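Local coordinates for protein type-2 restriction enzyme AgeI (Thalassobius gelatinovorus, PDB 5DWC) that cuts double-stranded DNA as a type II restriction endonuclease, recognising the sequence 5'-ACCGGT-3' and cleaving after the first base, at residues D142-K147 / F159-G164. Numbering follows the deposited sequence.
Sequences DVMIEK and FGVVGG
Ile145 lays its side chain over the bulged part of strand 159-164: its CG2 meets Val162 CG2 at 3.8 Å, the two side chains crossing at about a right angle, while CD1 lies 3.8 Å from Gly164 N. With CG1 beside the backbone N, CD1 passes over Gly163, whose backbone angles (phi 163°, psi -173°) would press any CB onto the carbonyl O of Val162. Replacing Ile145 by alanine removes CG1, CG2 and CD1, and is likely to cost Val162 CG2 this contact and open a gap beside Gly163 and Gly164.

A classic beta bulge is evident from the backbone: Val162 and Gly163 together stand opposite the single residue Ile145, whose carbonyl O takes a nearly straight bond from Val162 N (2.9 Å, 173° at the hydrogen) and a weak, bent one from Gly163 N. Ile145 N returns a bond of 2.9 Å to Gly163 O, approaching from above the carbonyl plane. Beyond the bulge, Lys147 N bonds Gly160 O at 3.0 Å and Gly160 N bonds Lys147 O at 3.2 Å. On the sheet face of Met144, Glu146 and Val161, the methionine's CE, swung by a bend at chi3, reaches Val161 CG2 at 3.4 Å, and helix 124-130 packs there. Glu146 CB lies at the edge of the Phe159 ring; the Glu146 carboxylate forms salt bridges through OE2 to Arg129 and through OE1 to Arg114. These antiparallel pairs, with the one-residue register shift, define a bulged beta hairpin within the mixed central sheet of a PDDEXK-clan nuclease.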
ATOM      1  N   ASP A 142       2.283  -8.010  -6.232  1.00 32.14           N
ATOM      2  CA  ASP A 142       2.448  -7.935  -4.786  1.00 29.50           C
ATOM      3  C   ASP A 142       1.326  -8.638  -4.020  1.00 29.46           C
ATOM      4  O   ASP A 142       1.589  -9.441  -3.125  1.00 29.78           O
ATOM      5  CB  ASP A 142       2.543  -6.473  -4.351  1.00 28.23           C
ATOM      6  CG  ASP A 142       3.791  -5.794  -4.876  1.00 25.79           C
ATOM      7  OD1 ASP A 142       4.774  -6.508  -5.172  1.00 26.10           O
ATOM      8  OD2 ASP A 142       3.798  -4.551  -4.991  1.00 25.10           O
ATOM      9  N   VAL A 143       0.077  -8.337  -4.360  1.00 29.63           N
ATOM     10  CA  VAL A 143      -1.059  -8.971  -3.695  1.00 29.85           C
ATOM     11  C   VAL A 143      -2.027  -9.582  -4.706  1.00 30.67           C
ATOM     12  O   VAL A 143      -2.504  -8.900  -5.611  1.00 30.99           O
ATOM     13  CB  VAL A 143      -1.831  -7.973  -2.802  1.00 29.20           C
ATOM     14  CG1 VAL A 143      -2.977  -8.677  -2.092  1.00 29.71           C
ATOM     15  CG2 VAL A 143      -0.899  -7.318  -1.791  1.00 27.48           C
ATOM     16  N   MET A 144      -2.314 -10.869  -4.543  1.00 31.75           N
ATOM     17  CA  MET A 144      -3.217 -11.582  -5.442  1.00 32.79           C
ATOM     18  C   MET A 144      -4.671 -11.495  -4.980  1.00 33.81           C
ATOM     19  O   MET A 144      -4.961 -11.571  -3.786  1.00 33.97           O
ATOM     20  CB  MET A 144      -2.787 -13.049  -5.567  1.00 33.44           C
ATOM     21  CG  MET A 144      -3.935 -14.043  -5.576  1.00 34.91           C
ATOM     22  SD  MET A 144      -3.394 -15.754  -5.410  1.00 70.91           S
ATOM     23  CE  MET A 144      -3.107 -16.179  -7.136  1.00 39.98           C
ATOM     24  N   ILE A 145      -5.584 -11.332  -5.932  1.00 33.79           N
ATOM     25  CA  ILE A 145      -7.010 -11.286  -5.625  1.00 34.81           C
ATOM     26  C   ILE A 145      -7.719 -12.542  -6.120  1.00 40.44           C
ATOM     27  O   ILE A 145      -7.686 -12.858  -7.309  1.00 41.53           O
ATOM     28  CB  ILE A 145      -7.687 -10.055  -6.250  1.00 31.78           C
ATOM     29  CG1 ILE A 145      -6.825  -8.807  -6.045  1.00 28.98           C
ATOM     30  CG2 ILE A 145      -9.077  -9.862  -5.664  1.00 33.14           C
ATOM     31  CD1 ILE A 145      -7.325  -7.595  -6.800  1.00 26.99           C
ATOM     32  N   GLU A 146      -8.364 -13.253  -5.200  1.00 46.42           N
ATOM     33  CA  GLU A 146      -9.105 -14.463  -5.544  1.00 49.26           C
ATOM     34  C   GLU A 146     -10.580 -14.328  -5.181  1.00 52.35           C
ATOM     35  O   GLU A 146     -10.960 -13.445  -4.412  1.00 53.42           O
ATOM     36  CB  GLU A 146      -8.490 -15.681  -4.851  1.00 50.35           C
ATOM     37  CG  GLU A 146      -7.237 -16.204  -5.534  1.00 49.97           C
ATOM     38  CD  GLU A 146      -6.549 -17.293  -4.738  1.00 49.83           C
ATOM     39  OE1 GLU A 146      -6.465 -17.158  -3.499  1.00 48.99           O
ATOM     40  OE2 GLU A 146      -6.094 -18.284  -5.347  1.00 50.01           O
ATOM     41  N   LYS A 147     -11.406 -15.207  -5.738  1.00 55.18           N
ATOM     42  CA  LYS A 147     -12.851 -15.114  -5.561  1.00 57.70           C
ATOM     43  C   LYS A 147     -13.498 -16.486  -5.400  1.00 61.30           C
ATOM     44  O   LYS A 147     -13.179 -17.422  -6.135  1.00 60.99           O
ATOM     45  CB  LYS A 147     -13.476 -14.378  -6.749  1.00 55.71           C
ATOM     46  CG  LYS A 147     -14.994 -14.430  -6.811  1.00 55.60           C
ATOM     47  CD  LYS A 147     -15.632 -13.703  -5.641  1.00 54.26           C
ATOM     48  CE  LYS A 147     -17.095 -13.411  -5.922  1.00 54.47           C
ATOM     49  NZ  LYS A 147     -17.255 -12.548  -7.127  1.00 53.46           N
ATOM     50  N   PHE A 159     -11.509 -21.168  -5.195  1.00 65.10           N
ATOM     51  CA  PHE A 159     -11.031 -19.792  -5.273  1.00 58.43           C
ATOM     52  C   PHE A 159     -10.176 -19.582  -6.516  1.00 53.19           C
ATOM     53  O   PHE A 159      -9.049 -20.070  -6.594  1.00 54.37           O
ATOM     54  CB  PHE A 159     -10.226 -19.422  -4.026  1.00 54.37           C
ATOM     55  CG  PHE A 159     -11.061 -19.242  -2.789  1.00 51.94           C
ATOM     56  CD1 PHE A 159     -11.468 -20.335  -2.044  1.00 52.00           C
ATOM     57  CD2 PHE A 159     -11.425 -17.974  -2.363  1.00 50.26           C
ATOM     58  CE1 PHE A 159     -12.231 -20.170  -0.902  1.00 51.65           C
ATOM     59  CE2 PHE A 159     -12.187 -17.802  -1.221  1.00 49.65           C
ATOM     60  CZ  PHE A 159     -12.591 -18.902  -0.490  1.00 50.38           C
ATOM     61  N   GLY A 160     -10.717 -18.852  -7.485  1.00 49.83           N
ATOM     62  CA  GLY A 160     -10.010 -18.591  -8.724  1.00 47.20           C
ATOM     63  C   GLY A 160      -9.393 -17.208  -8.763  1.00 46.00           C
ATOM     64  O   GLY A 160      -9.915 -16.264  -8.167  1.00 46.50           O
ATOM     65  N   VAL A 161      -8.274 -17.090  -9.468  1.00 45.21           N
ATOM     66  CA  VAL A 161      -7.591 -15.813  -9.603  1.00 41.22           C
ATOM     67  C   VAL A 161      -8.409 -14.858 -10.466  1.00 39.73           C
ATOM     68  O   VAL A 161      -8.748 -15.176 -11.606  1.00 39.66           O
ATOM     69  CB  VAL A 161      -6.194 -15.990 -10.212  1.00 40.27           C
ATOM     70  CG1 VAL A 161      -5.422 -14.690 -10.131  1.00 37.40           C
ATOM     71  CG2 VAL A 161      -5.438 -17.095  -9.482  1.00 40.05           C
ATOM     72  N   VAL A 162      -8.722 -13.686  -9.918  1.00 37.74           N
ATOM     73  CA  VAL A 162      -9.535 -12.702 -10.624  1.00 36.21           C
ATOM     74  C   VAL A 162      -8.812 -11.372 -10.823  1.00 34.36           C
ATOM     75  O   VAL A 162      -9.363 -10.444 -11.415  1.00 33.71           O
ATOM     76  CB  VAL A 162     -10.855 -12.431  -9.883  1.00 35.77           C
ATOM     77  CG1 VAL A 162     -11.719 -13.678  -9.873  1.00 37.02           C
ATOM     78  CG2 VAL A 162     -10.578 -11.958  -8.465  1.00 36.71           C
ATOM     79  N   GLY A 163      -7.582 -11.279 -10.329  1.00 32.69           N
ATOM     80  CA  GLY A 163      -6.811 -10.057 -10.461  1.00 30.69           C
ATOM     81  C   GLY A 163      -5.626  -9.981  -9.520  1.00 29.89           C
ATOM     82  O   GLY A 163      -5.310 -10.946  -8.827  1.00 28.66           O
ATOM     83  N   GLY A 164      -4.969  -8.826  -9.497  1.00 29.14           N
ATOM     84  CA  GLY A 164      -3.806  -8.631  -8.654  1.00 27.95           C
ATOM     85  C   GLY A 164      -3.609  -7.190  -8.234  1.00 25.22           C
ATOM     86  O   GLY A 164      -4.176  -6.272  -8.826  1.00 25.43           O
TER